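Local structure of 6-phosphogluconate dehydratase (Shewanella oneidensis, 2GP4) at residues Leu427-Val430 and Ala431-Phe434; Ser455-Pro459 and Gln460-Val464; Val24-Ser27 and Val28-Ile32; Lys476-Ala479 and Leu480-Gly484. The protein catalyses the dehydration of 6-phosphogluconate to 2-dehydro-3-deoxy-6-phosphogluconate, a step of the Entner-Doudoroff pathway, and appears here in its apo form without the iron-sulfur cluster. All blocks are in the same frame, centred on the assembly; numbering follows the deposited sequence.

Read from the N terminus, the four contacts come strictly in series, none nesting within or crossing another, and each is made by neighbours along one continuous piece of chain. Interaction 3 comes first, on helix 23-51 of the largely helical part of the protein. Interaction 1 closes a turn in the loop between strands 411-416 and 440-445, against helix 372-383. Interaction 2 closes a later loop, between strands 448-453 and 463-471 of the mixed sheet. Interaction 4 follows that strand, on helix 477-482, which links it to strand 490-494. The centres of interactions 2 and 4 lie about 24 Å apart, those of interactions 3 and 4 about 46 Å.

Interaction 1 of 4, residues Leu427-Val430 and Ala431-Phe434; sequences LTSV and ATPF
A turn in the loop between strands 411-416 and 440-445 is closed by T428 and T432, whose side chain and backbone meet across the bend. The T428 hydroxyl OG1 gives a hydrogen bond to the T432 carbonyl O at 2.7 Å, approaching the carbonyl at 147° to its C=O bond, and tilted from the carbonyl plane. Rotation about CA-CB makes this possible: OG1 lies opposite the backbone N (chi1 -158°), while the methyl CG2 is swung over the returning chain. There CG2 rests 3.4 Å from P433 CA and above the F434 ring, an off-centre CH-pi contact at 4.3 Å from the ring centroid. One threonine thus uses its polar branch on the turn and its apolar branch on the aromatic beyond it. The T432 hydroxyl OG1 gives a weak hydrogen bond to S429 OG at 3.4 Å, and P433 CD packs against V430 O at 3.4 Å. The edge of the F434 ring faces the backbone N of L427. Around this turn, L427 inserts between helices 364-370 and 372-383, touching F367 and F375; E379 of helix 372-383 accepts from the V430 backbone N, and P433 leans on P351 and L353.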
ATOM      1  N   LEU A 427     -18.116  -3.184   8.112  1.00 25.31           N
ATOM      2  CA  LEU A 427     -17.058  -3.446   9.076  1.00 24.86           C
ATOM      3  C   LEU A 427     -17.455  -4.574  10.020  1.00 24.84           C
ATOM      4  O   LEU A 427     -18.579  -4.607  10.525  1.00 24.90           O
ATOM      5  CB  LEU A 427     -16.747  -2.174   9.861  1.00 24.84           C
ATOM      6  CG  LEU A 427     -15.696  -2.196  10.969  1.00 24.43           C
ATOM      7  CD1 LEU A 427     -14.343  -2.656  10.471  1.00 23.75           C
ATOM      8  CD2 LEU A 427     -15.599  -0.801  11.553  1.00 24.66           C
ATOM      9  N   THR A 428     -16.528  -5.494  10.266  1.00 24.37           N
ATOM     10  CA  THR A 428     -16.866  -6.683  11.028  1.00 24.35           C
ATOM     11  C   THR A 428     -15.806  -7.068  12.064  1.00 24.36           C
ATOM     12  O   THR A 428     -14.653  -6.631  11.986  1.00 24.23           O
ATOM     13  CB  THR A 428     -17.214  -7.863  10.079  1.00 24.41           C
ATOM     14  OG1 THR A 428     -18.014  -8.825  10.775  1.00 25.31           O
ATOM     15  CG2 THR A 428     -15.969  -8.520   9.526  1.00 23.57           C
ATOM     16  N   SER A 429     -16.217  -7.880  13.035  1.00 24.29           N
ATOM     17  CA  SER A 429     -15.321  -8.402  14.066  1.00 24.33           C
ATOM     18  C   SER A 429     -14.537  -9.584  13.517  1.00 24.21           C
ATOM     19  O   SER A 429     -14.956 -10.196  12.530  1.00 24.23           O
ATOM     20  CB  SER A 429     -16.135  -8.865  15.268  1.00 24.16           C
ATOM     21  OG  SER A 429     -16.977  -9.936  14.888  1.00 24.81           O
ATOM     22  N   VAL A 430     -13.419  -9.921  14.163  1.00 24.03           N
ATOM     23  CA  VAL A 430     -12.620 -11.061  13.714  1.00 23.98           C
ATOM     24  C   VAL A 430     -13.317 -12.413  13.934  1.00 24.05           C
ATOM     25  O   VAL A 430     -13.047 -13.361  13.206  1.00 24.25           O
ATOM     26  CB  VAL A 430     -11.145 -11.072  14.266  1.00 24.11           C
ATOM     27  CG1 VAL A 430     -10.619  -9.661  14.477  1.00 23.53           C
ATOM     28  CG2 VAL A 430     -11.007 -11.907  15.528  1.00 23.78           C
ATOM     29  N   ALA A 431     -14.217 -12.494  14.914  1.00 23.99           N
ATOM     30  CA  ALA A 431     -14.938 -13.742  15.190  1.00 23.98           C
ATOM     31  C   ALA A 431     -15.851 -14.142  14.029  1.00 23.93           C
ATOM     32  O   ALA A 431     -15.976 -15.328  13.703  1.00 24.14           O
ATOM     33  CB  ALA A 431     -15.730 -13.635  16.482  1.00 23.94           C
ATOM     34  N   THR A 432     -16.478 -13.142  13.409  1.00 23.56           N
ATOM     35  CA  THR A 432     -17.359 -13.351  12.261  1.00 23.18           C
ATOM     36  C   THR A 432     -16.953 -12.450  11.079  1.00 22.55           C
ATOM     37  O   THR A 432     -17.654 -11.500  10.749  1.00 22.14           O
ATOM     38  CB  THR A 432     -18.840 -13.104  12.636  1.00 23.28           C
ATOM     39  OG1 THR A 432     -19.033 -11.715  12.929  1.00 24.02           O
ATOM     40  CG2 THR A 432     -19.232 -13.926  13.857  1.00 23.53           C
ATOM     41  N   PRO A 433     -15.829 -12.771  10.415  1.00 22.42           N
ATOM     42  CA  PRO A 433     -15.299 -11.871   9.390  1.00 22.25           C
ATOM     43  C   PRO A 433     -15.952 -12.056   8.013  1.00 22.05           C
ATOM     44  O   PRO A 433     -16.661 -13.038   7.797  1.00 22.34           O
ATOM     45  CB  PRO A 433     -13.829 -12.272   9.328  1.00 22.23           C
ATOM     46  CG  PRO A 433     -13.850 -13.747   9.611  1.00 22.08           C
ATOM     47  CD  PRO A 433     -15.006 -13.991  10.549  1.00 22.24           C
ATOM     48  N   PHE A 434     -15.711 -11.128   7.092  1.00 21.76           N
ATOM     49  CA  PHE A 434     -16.121 -11.334   5.697  1.00 21.87           C
ATOM     50  C   PHE A 434     -15.427 -12.564   5.101  1.00 21.68           C
ATOM     51  O   PHE A 434     -16.052 -13.350   4.387  1.00 21.63           O
ATOM     52  CB  PHE A 434     -15.846 -10.093   4.839  1.00 21.61           C
ATOM     53  CG  PHE A 434     -16.665  -8.897   5.226  1.00 21.66           C
ATOM     54  CD1 PHE A 434     -18.045  -8.892   5.044  1.00 22.03           C
ATOM     55  CD2 PHE A 434     -16.059  -7.773   5.774  1.00 21.52           C
ATOM     56  CE1 PHE A 434     -18.803  -7.787   5.410  1.00 22.67           C
ATOM     57  CE2 PHE A 434     -16.809  -6.662   6.139  1.00 21.62           C
ATOM     58  CZ  PHE A 434     -18.180  -6.668   5.957  1.00 21.84           C
TER

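Interaction 2 of 4, residues Ser455-Pro459 and Gln460-Val464; sequences SAVQP and QHRVV
R462 folds back along the chain to grip the carbonyl of V457 with two nitrogens, NE at 3.0 Å and NH2 at 3.2 Å from V457 O. The grip is side-on, and the two donors reach the oxygen differently: NH2 comes nearly in line with the C=O bond (166°), whereas NE sits above the carbonyl plane. A chain extended from CG to NE carries the guanidinium that far, and on the way its CG passes 3.7 Å from V457 CG1. A lysine in its place would probably lose the paired hold on V457 O, since a single ammonium cannot offer two nitrogens fixed in one plane, and the loop would be set freer to move.

Backbone bonds set the start of that arm. H461 N donates to Q458 O at 2.8 Å and R462 N to P459 O at 3.2 Å, fairly straight at 166°, both to acceptors three residues back. H461 is placed further by a water lying 2.8 Å from its ND1 and accepting from Q458 N at 3.2 Å, while the CG of Q460 covers one face of its imidazole. Q458 and Q460 run side by side, their amide planes turned 43° apart.

Further out, the R462 side chain touches V454 and its backbone pairs with A568. The successive three-residue bonds are those of a short 3-10 turn, here tied down by an arginine side chain just as the chain enters strand 463-471 of the mixed sheet.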
ATOM      1  N   SER A 455      -9.492 -12.837  -3.218  1.00 19.86           N
ATOM      2  CA  SER A 455     -10.598 -12.426  -2.353  1.00 20.29           C
ATOM      3  C   SER A 455     -11.969 -12.383  -3.025  1.00 20.19           C
ATOM      4  O   SER A 455     -12.976 -12.741  -2.405  1.00 20.14           O
ATOM      5  CB  SER A 455     -10.299 -11.060  -1.753  1.00 20.39           C
ATOM      6  OG  SER A 455      -9.320 -11.175  -0.745  1.00 22.96           O
ATOM      7  N   ALA A 456     -12.005 -11.921  -4.273  1.00 19.99           N
ATOM      8  CA  ALA A 456     -13.256 -11.828  -5.031  1.00 20.20           C
ATOM      9  C   ALA A 456     -13.312 -12.880  -6.141  1.00 20.23           C
ATOM     10  O   ALA A 456     -14.149 -12.807  -7.046  1.00 20.31           O
ATOM     11  CB  ALA A 456     -13.435 -10.415  -5.602  1.00 19.90           C
ATOM     12  N   VAL A 457     -12.412 -13.858  -6.066  1.00 20.41           N
ATOM     13  CA  VAL A 457     -12.351 -14.931  -7.054  1.00 20.55           C
ATOM     14  C   VAL A 457     -12.991 -16.185  -6.474  1.00 21.01           C
ATOM     15  O   VAL A 457     -12.544 -16.707  -5.451  1.00 20.89           O
ATOM     16  CB  VAL A 457     -10.897 -15.230  -7.503  1.00 20.37           C
ATOM     17  CG1 VAL A 457     -10.868 -16.337  -8.551  1.00 20.04           C
ATOM     18  CG2 VAL A 457     -10.234 -13.971  -8.049  1.00 20.28           C
ATOM     19  N   GLN A 458     -14.053 -16.651  -7.128  1.00 21.57           N
ATOM     20  CA  GLN A 458     -14.738 -17.872  -6.717  1.00 22.28           C
ATOM     21  C   GLN A 458     -13.771 -19.054  -6.816  1.00 22.22           C
ATOM     22  O   GLN A 458     -12.939 -19.086  -7.726  1.00 22.18           O
ATOM     23  CB  GLN A 458     -15.978 -18.111  -7.580  1.00 22.15           C
ATOM     24  CG  GLN A 458     -17.095 -17.103  -7.356  1.00 22.84           C
ATOM     25  CD  GLN A 458     -18.397 -17.516  -8.024  1.00 23.59           C
ATOM     26  OE1 GLN A 458     -18.486 -17.594  -9.250  1.00 25.07           O
ATOM     27  NE2 GLN A 458     -19.419 -17.782  -7.215  1.00 26.19           N
ATOM     28  N   PRO A 459     -13.854 -20.012  -5.868  1.00 22.45           N
ATOM     29  CA  PRO A 459     -12.940 -21.166  -5.866  1.00 22.46           C
ATOM     30  C   PRO A 459     -12.894 -21.908  -7.200  1.00 22.59           C
ATOM     31  O   PRO A 459     -11.828 -22.386  -7.598  1.00 22.92           O
ATOM     32  CB  PRO A 459     -13.517 -22.069  -4.770  1.00 22.62           C
ATOM     33  CG  PRO A 459     -14.173 -21.113  -3.823  1.00 22.60           C
ATOM     34  CD  PRO A 459     -14.790 -20.062  -4.726  1.00 22.45           C
ATOM     35  N   GLN A 460     -14.029 -21.982  -7.892  1.00 22.44           N
ATOM     36  CA  GLN A 460     -14.083 -22.608  -9.217  1.00 22.60           C
ATOM     37  C   GLN A 460     -13.155 -21.920 -10.224  1.00 22.21           C
ATOM     38  O   GLN A 460     -12.691 -22.556 -11.174  1.00 22.44           O
ATOM     39  CB  GLN A 460     -15.530 -22.653  -9.749  1.00 22.62           C
ATOM     40  CG  GLN A 460     -16.143 -21.278 -10.071  1.00 23.17           C
ATOM     41  CD  GLN A 460     -17.648 -21.319 -10.255  1.00 23.54           C
ATOM     42  OE1 GLN A 460     -18.167 -22.028 -11.122  1.00 24.62           O
ATOM     43  NE2 GLN A 460     -18.364 -20.543  -9.438  1.00 25.27           N
ATOM     44  N   HIS A 461     -12.885 -20.635 -10.004  1.00 21.77           N
ATOM     45  CA  HIS A 461     -12.089 -19.830 -10.936  1.00 21.52           C
ATOM     46  C   HIS A 461     -10.638 -19.588 -10.494  1.00 21.40           C
ATOM     47  O   HIS A 461      -9.933 -18.797 -11.124  1.00 21.40           O
ATOM     48  CB  HIS A 461     -12.772 -18.473 -11.213  1.00 21.39           C
ATOM     49  CG  HIS A 461     -14.128 -18.580 -11.844  1.00 21.19           C
ATOM     50  ND1 HIS A 461     -15.196 -17.806 -11.441  1.00 20.89           N
ATOM     51  CD2 HIS A 461     -14.592 -19.370 -12.842  1.00 21.31           C
ATOM     52  CE1 HIS A 461     -16.259 -18.108 -12.167  1.00 20.51           C
ATOM     53  NE2 HIS A 461     -15.920 -19.057 -13.022  1.00 21.29           N
ATOM     54  N   ARG A 462     -10.193 -20.265  -9.434  1.00 21.26           N
ATOM     55  CA  ARG A 462      -8.847 -20.041  -8.877  1.00 21.23           C
ATOM     56  C   ARG A 462      -7.737 -20.848  -9.549  1.00 21.38           C
ATOM     57  O   ARG A 462      -6.552 -20.644  -9.262  1.00 21.57           O
ATOM     58  CB  ARG A 462      -8.830 -20.264  -7.355  1.00 21.26           C
ATOM     59  CG  ARG A 462      -9.479 -19.129  -6.566  1.00 21.21           C
ATOM     60  CD  ARG A 462      -9.452 -19.363  -5.066  1.00 20.93           C
ATOM     61  NE  ARG A 462     -10.287 -18.377  -4.381  1.00 20.78           N
ATOM     62  CZ  ARG A 462     -10.461 -18.298  -3.062  1.00 20.09           C
ATOM     63  NH1 ARG A 462      -9.859 -19.150  -2.239  1.00 19.45           N
ATOM     64  NH2 ARG A 462     -11.244 -17.352  -2.564  1.00 19.33           N
ATOM     65  N   VAL A 463      -8.117 -21.763 -10.436  1.00 21.44           N
ATOM     66  CA  VAL A 463      -7.163 -22.552 -11.216  1.00 21.34           C
ATOM     67  C   VAL A 463      -7.537 -22.463 -12.695  1.00 21.34           C
ATOM     68  O   VAL A 463      -8.624 -22.885 -13.084  1.00 21.35           O
ATOM     69  CB  VAL A 463      -7.144 -24.050 -10.772  1.00 21.36           C
ATOM     70  CG1 VAL A 463      -6.154 -24.857 -11.607  1.00 20.83           C
ATOM     71  CG2 VAL A 463      -6.818 -24.180  -9.286  1.00 21.22           C
ATOM     72  N   VAL A 464      -6.643 -21.903 -13.507  1.00 21.43           N
ATOM     73  CA  VAL A 464      -6.838 -21.848 -14.951  1.00 21.43           C
ATOM     74  C   VAL A 464      -5.589 -22.341 -15.676  1.00 21.84           C
ATOM     75  O   VAL A 464      -4.490 -21.813 -15.478  1.00 22.13           O
ATOM     76  CB  VAL A 464      -7.215 -20.426 -15.466  1.00 21.64           C
ATOM     77  CG1 VAL A 464      -7.302 -20.397 -17.003  1.00 21.03           C
ATOM     78  CG2 VAL A 464      -8.528 -19.943 -14.855  1.00 21.21           C
TER
HETATM   79  O   HOH W   1     -14.898 -15.440  -9.911  1.00 31.30           O

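Interaction 3 of 4, residues Val24-Ser27 and Val28-Ile32; sequences VVQS and VTDRI
T29 grips V25 twice at one atom: the hydroxyl OG1 donates to V25 O at 2.6 Å and the backbone N at 3.0 Å, from opposite faces of the carbonyl plane. With OG1 opposite its own carbonyl carbon (chi1 -58°), the hydroxyl turns back toward the preceding helical turn, and it also hydrogen-bonds H387. An alanine at this position would keep the backbone bond but is likely to leave H387 without its hydroxyl partner and V25 O with one donor fewer. On an adjoining face V28 lies against V24, its CG2 3.2 Å from V24 O and 4.3 Å from V24 CG1.

The contrast is with S27 and D30, which face solvent. There the contact is essentially backbone: D30 N to Q26 O at 3.0 Å and R31 N to S27 O at 3.0 Å continue the regular alpha-helical ladder.

Helix 23-51 is bounded here by two others. V25 and T29 pack on V308 of helix 304-316, V28 on L346 of helix 340-347, and R31 directs its guanidinium to salt bridges with E345 and D342 of that same helix.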
ATOM      1  N   VAL A  24       1.509 -17.221  13.678  1.00 23.23           N
ATOM      2  CA  VAL A  24       1.927 -16.885  12.316  1.00 22.85           C
ATOM      3  C   VAL A  24       2.519 -15.479  12.210  1.00 22.70           C
ATOM      4  O   VAL A  24       3.531 -15.274  11.538  1.00 22.75           O
ATOM      5  CB  VAL A  24       0.771 -17.013  11.308  1.00 22.74           C
ATOM      6  CG1 VAL A  24       1.189 -16.466   9.940  1.00 22.65           C
ATOM      7  CG2 VAL A  24       0.327 -18.462  11.196  1.00 22.72           C
ATOM      8  N   VAL A  25       1.870 -14.517  12.855  1.00 22.35           N
ATOM      9  CA  VAL A  25       2.342 -13.142  12.873  1.00 22.05           C
ATOM     10  C   VAL A  25       3.643 -13.047  13.667  1.00 22.06           C
ATOM     11  O   VAL A  25       4.551 -12.316  13.283  1.00 22.29           O
ATOM     12  CB  VAL A  25       1.284 -12.178  13.470  1.00 21.93           C
ATOM     13  CG1 VAL A  25       1.762 -10.753  13.373  1.00 21.35           C
ATOM     14  CG2 VAL A  25      -0.047 -12.333  12.757  1.00 21.64           C
ATOM     15  N   GLN A  26       3.738 -13.791  14.764  1.00 22.03           N
ATOM     16  CA  GLN A  26       4.971 -13.809  15.547  1.00 22.32           C
ATOM     17  C   GLN A  26       6.113 -14.425  14.741  1.00 21.95           C
ATOM     18  O   GLN A  26       7.231 -13.906  14.746  1.00 22.00           O
ATOM     19  CB  GLN A  26       4.784 -14.537  16.883  1.00 22.29           C
ATOM     20  CG  GLN A  26       5.963 -14.367  17.853  1.00 24.00           C
ATOM     21  CD  GLN A  26       6.278 -12.904  18.176  1.00 25.75           C
ATOM     22  OE1 GLN A  26       7.185 -12.308  17.586  1.00 26.60           O
ATOM     23  NE2 GLN A  26       5.524 -12.323  19.107  1.00 25.68           N
ATOM     24  N   SER A  27       5.806 -15.514  14.038  1.00 21.44           N
ATOM     25  CA  SER A  27       6.776 -16.221  13.214  1.00 21.16           C
ATOM     26  C   SER A  27       7.327 -15.351  12.082  1.00 20.94           C
ATOM     27  O   SER A  27       8.538 -15.302  11.865  1.00 20.99           O
ATOM     28  CB  SER A  27       6.154 -17.492  12.634  1.00 21.09           C
ATOM     29  OG  SER A  27       7.039 -18.119  11.728  1.00 20.37           O
ATOM     30  N   VAL A  28       6.428 -14.683  11.366  1.00 20.41           N
ATOM     31  CA  VAL A  28       6.797 -13.867  10.220  1.00 20.20           C
ATOM     32  C   VAL A  28       7.585 -12.636  10.671  1.00 20.10           C
ATOM     33  O   VAL A  28       8.561 -12.258  10.030  1.00 20.01           O
ATOM     34  CB  VAL A  28       5.551 -13.486   9.368  1.00 20.34           C
ATOM     35  CG1 VAL A  28       5.900 -12.469   8.274  1.00 20.13           C
ATOM     36  CG2 VAL A  28       4.952 -14.733   8.738  1.00 20.01           C
ATOM     37  N   THR A  29       7.162 -12.039  11.786  1.00 19.99           N
ATOM     38  CA  THR A  29       7.880 -10.932  12.416  1.00 19.71           C
ATOM     39  C   THR A  29       9.316 -11.318  12.754  1.00 19.84           C
ATOM     40  O   THR A  29      10.253 -10.601  12.385  1.00 19.69           O
ATOM     41  CB  THR A  29       7.158 -10.420  13.689  1.00 19.68           C
ATOM     42  OG1 THR A  29       5.831  -9.998  13.353  1.00 19.17           O
ATOM     43  CG2 THR A  29       7.913  -9.257  14.308  1.00 19.02           C
ATOM     44  N   ASP A  30       9.484 -12.453  13.438  1.00 19.96           N
ATOM     45  CA  ASP A  30      10.813 -12.961  13.791  1.00 20.17           C
ATOM     46  C   ASP A  30      11.692 -13.208  12.561  1.00 19.92           C
ATOM     47  O   ASP A  30      12.902 -12.947  12.589  1.00 19.86           O
ATOM     48  CB  ASP A  30      10.704 -14.261  14.590  1.00 20.51           C
ATOM     49  CG  ASP A  30      10.094 -14.065  15.966  1.00 21.67           C
ATOM     50  OD1 ASP A  30       9.914 -12.907  16.409  1.00 22.65           O
ATOM     51  OD2 ASP A  30       9.793 -15.098  16.608  1.00 23.79           O
ATOM     52  N   ARG A  31      11.082 -13.722  11.496  1.00 19.60           N
ATOM     53  CA  ARG A  31      11.799 -13.992  10.252  1.00 19.55           C
ATOM     54  C   ARG A  31      12.345 -12.698   9.656  1.00 19.49           C
ATOM     55  O   ARG A  31      13.480 -12.663   9.177  1.00 19.61           O
ATOM     56  CB  ARG A  31      10.896 -14.703   9.244  1.00 19.23           C
ATOM     57  CG  ARG A  31      11.600 -15.079   7.940  1.00 19.71           C
ATOM     58  CD  ARG A  31      10.737 -15.990   7.079  1.00 20.37           C
ATOM     59  NE  ARG A  31       9.495 -15.327   6.674  1.00 20.52           N
ATOM     60  CZ  ARG A  31       8.488 -15.921   6.048  1.00 19.88           C
ATOM     61  NH1 ARG A  31       8.550 -17.214   5.748  1.00 21.69           N
ATOM     62  NH2 ARG A  31       7.415 -15.219   5.723  1.00 19.28           N
ATOM     63  N   ILE A  32      11.525 -11.648   9.698  1.00 19.19           N
ATOM     64  CA  ILE A  32      11.888 -10.334   9.177  1.00 19.12           C
ATOM     65  C   ILE A  32      12.997  -9.701  10.025  1.00 19.27           C
ATOM     66  O   ILE A  32      13.941  -9.120   9.481  1.00 19.49           O
ATOM     67  CB  ILE A  32      10.645  -9.405   9.059  1.00 19.14           C
ATOM     68  CG1 ILE A  32       9.680  -9.943   7.990  1.00 18.94           C
ATOM     69  CG2 ILE A  32      11.053  -7.987   8.706  1.00 18.89           C
ATOM     70  CD1 ILE A  32       8.259  -9.420   8.100  1.00 18.52           C
TER

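Interaction 4 of 4, residues Lys476-Ala479 and Leu480-Gly484; sequences KLDA and LFKSG
D478 and K482 form a salt bridge one turn apart on helix 477-482, the short connection between strands 463-471 and 490-494. K482 NZ donates to D478 OD2 at 2.8 Å, meeting it on the syn side and 21° out of the carboxylate plane. The two side chains come from different directions: D478 has CG opposite its backbone N (chi1 -169°), which brings the carboxylate round toward the following turn, and the lysine reaches it with a chain extended beyond CG. K482 CE also passes 3.2 Å from D478 OD2, and K482 CG lies 3.4 Å from D478 O. That carbonyl accepts from K482 N at 2.9 Å, so backbone and side chain link the same pair.

The strands and helix make up a beta-alpha-beta unit, with the helix packed on the sheet by L477 and L480, both touching I471. On another flank the F481 ring reaches outward to L513 and L517 of helix 511-519, with D478 O at its edge, near the ring plane.

A Schellman motif stops the helix. G484, with positive phi, gives its N to F481 O at 3.2 Å, and A485 N turns back to L480 O. That last carbonyl also receives the S483 hydroxyl, OG to L480 O at 3.1 Å, from above the carbonyl plane, while S483 N reaches A479 O only weakly.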
ATOM      1  N   LYS A 476      -4.154  -3.010 -27.245  1.00 26.39           N
ATOM      2  CA  LYS A 476      -4.271  -4.035 -28.285  1.00 26.50           C
ATOM      3  C   LYS A 476      -5.353  -5.080 -27.991  1.00 26.81           C
ATOM      4  O   LYS A 476      -5.713  -5.871 -28.873  1.00 26.90           O
ATOM      5  CB  LYS A 476      -2.931  -4.750 -28.472  1.00 26.39           C
ATOM      6  CG  LYS A 476      -1.888  -3.958 -29.228  1.00 26.45           C
ATOM      7  CD  LYS A 476      -0.607  -4.759 -29.350  1.00 26.69           C
ATOM      8  CE  LYS A 476       0.331  -4.159 -30.386  1.00 26.82           C
ATOM      9  NZ  LYS A 476       1.072  -2.986 -29.867  1.00 26.32           N
ATOM     10  N   LEU A 477      -5.867  -5.075 -26.761  1.00 26.96           N
ATOM     11  CA  LEU A 477      -6.790  -6.103 -26.288  1.00 27.22           C
ATOM     12  C   LEU A 477      -8.177  -6.038 -26.930  1.00 27.60           C
ATOM     13  O   LEU A 477      -8.765  -7.076 -27.245  1.00 27.77           O
ATOM     14  CB  LEU A 477      -6.915  -6.057 -24.758  1.00 27.23           C
ATOM     15  CG  LEU A 477      -7.714  -7.197 -24.111  1.00 27.28           C
ATOM     16  CD1 LEU A 477      -6.937  -8.509 -24.199  1.00 26.58           C
ATOM     17  CD2 LEU A 477      -8.087  -6.873 -22.669  1.00 26.91           C
ATOM     18  N   ASP A 478      -8.693  -4.824 -27.109  1.00 27.89           N
ATOM     19  CA  ASP A 478     -10.056  -4.614 -27.611  1.00 28.21           C
ATOM     20  C   ASP A 478     -10.279  -5.163 -29.032  1.00 28.20           C
ATOM     21  O   ASP A 478     -11.308  -5.784 -29.308  1.00 28.13           O
ATOM     22  CB  ASP A 478     -10.435  -3.130 -27.538  1.00 28.29           C
ATOM     23  CG  ASP A 478     -11.919  -2.890 -27.787  1.00 29.34           C
ATOM     24  OD1 ASP A 478     -12.759  -3.512 -27.089  1.00 29.94           O
ATOM     25  OD2 ASP A 478     -12.242  -2.069 -28.678  1.00 29.50           O
ATOM     26  N   ALA A 479      -9.312  -4.940 -29.919  1.00 28.20           N
ATOM     27  CA  ALA A 479      -9.397  -5.430 -31.298  1.00 28.29           C
ATOM     28  C   ALA A 479      -9.394  -6.963 -31.359  1.00 28.44           C
ATOM     29  O   ALA A 479     -10.061  -7.572 -32.204  1.00 28.53           O
ATOM     30  CB  ALA A 479      -8.262  -4.858 -32.132  1.00 28.05           C
ATOM     31  N   LEU A 480      -8.637  -7.565 -30.447  1.00 28.58           N
ATOM     32  CA  LEU A 480      -8.522  -9.008 -30.316  1.00 28.57           C
ATOM     33  C   LEU A 480      -9.844  -9.573 -29.802  1.00 28.73           C
ATOM     34  O   LEU A 480     -10.319 -10.607 -30.281  1.00 28.66           O
ATOM     35  CB  LEU A 480      -7.382  -9.317 -29.344  1.00 28.59           C
ATOM     36  CG  LEU A 480      -6.459 -10.531 -29.464  1.00 28.59           C
ATOM     37  CD1 LEU A 480      -6.066 -10.860 -30.897  1.00 28.46           C
ATOM     38  CD2 LEU A 480      -5.219 -10.251 -28.629  1.00 28.51           C
ATOM     39  N   PHE A 481     -10.432  -8.868 -28.834  1.00 28.82           N
ATOM     40  CA  PHE A 481     -11.729  -9.208 -28.254  1.00 28.93           C
ATOM     41  C   PHE A 481     -12.856  -9.123 -29.293  1.00 29.23           C
ATOM     42  O   PHE A 481     -13.730  -9.991 -29.346  1.00 29.26           O
ATOM     43  CB  PHE A 481     -12.011  -8.268 -27.078  1.00 28.73           C
ATOM     44  CG  PHE A 481     -13.367  -8.444 -26.455  1.00 28.59           C
ATOM     45  CD1 PHE A 481     -14.464  -7.730 -26.928  1.00 28.72           C
ATOM     46  CD2 PHE A 481     -13.546  -9.302 -25.381  1.00 28.79           C
ATOM     47  CE1 PHE A 481     -15.725  -7.882 -26.352  1.00 29.06           C
ATOM     48  CE2 PHE A 481     -14.801  -9.458 -24.793  1.00 29.06           C
ATOM     49  CZ  PHE A 481     -15.893  -8.747 -25.281  1.00 29.16           C
ATOM     50  N   LYS A 482     -12.822  -8.069 -30.107  1.00 29.65           N
ATOM     51  CA  LYS A 482     -13.834  -7.817 -31.139  1.00 29.98           C
ATOM     52  C   LYS A 482     -13.798  -8.814 -32.301  1.00 30.04           C
ATOM     53  O   LYS A 482     -14.812  -9.021 -32.973  1.00 30.15           O
ATOM     54  CB  LYS A 482     -13.691  -6.391 -31.682  1.00 30.05           C
ATOM     55  CG  LYS A 482     -14.285  -5.328 -30.783  1.00 30.37           C
ATOM     56  CD  LYS A 482     -13.922  -3.940 -31.258  1.00 31.17           C
ATOM     57  CE  LYS A 482     -14.755  -2.896 -30.538  1.00 32.07           C
ATOM     58  NZ  LYS A 482     -14.170  -1.542 -30.697  1.00 32.81           N
ATOM     59  N   SER A 483     -12.632  -9.411 -32.545  1.00 30.06           N
ATOM     60  CA  SER A 483     -12.485 -10.411 -33.604  1.00 30.16           C
ATOM     61  C   SER A 483     -12.792 -11.813 -33.085  1.00 30.04           C
ATOM     62  O   SER A 483     -12.597 -12.803 -33.797  1.00 30.10           O
ATOM     63  CB  SER A 483     -11.086 -10.356 -34.231  1.00 30.12           C
ATOM     64  OG  SER A 483     -10.099 -10.840 -33.338  1.00 30.97           O
ATOM     65  N   GLY A 484     -13.263 -11.885 -31.840  1.00 29.82           N
ATOM     66  CA  GLY A 484     -13.677 -13.145 -31.228  1.00 29.54           C
ATOM     67  C   GLY A 484     -12.517 -14.056 -30.870  1.00 29.33           C
ATOM     68  O   GLY A 484     -12.723 -15.227 -30.542  1.00 29.30           O
TER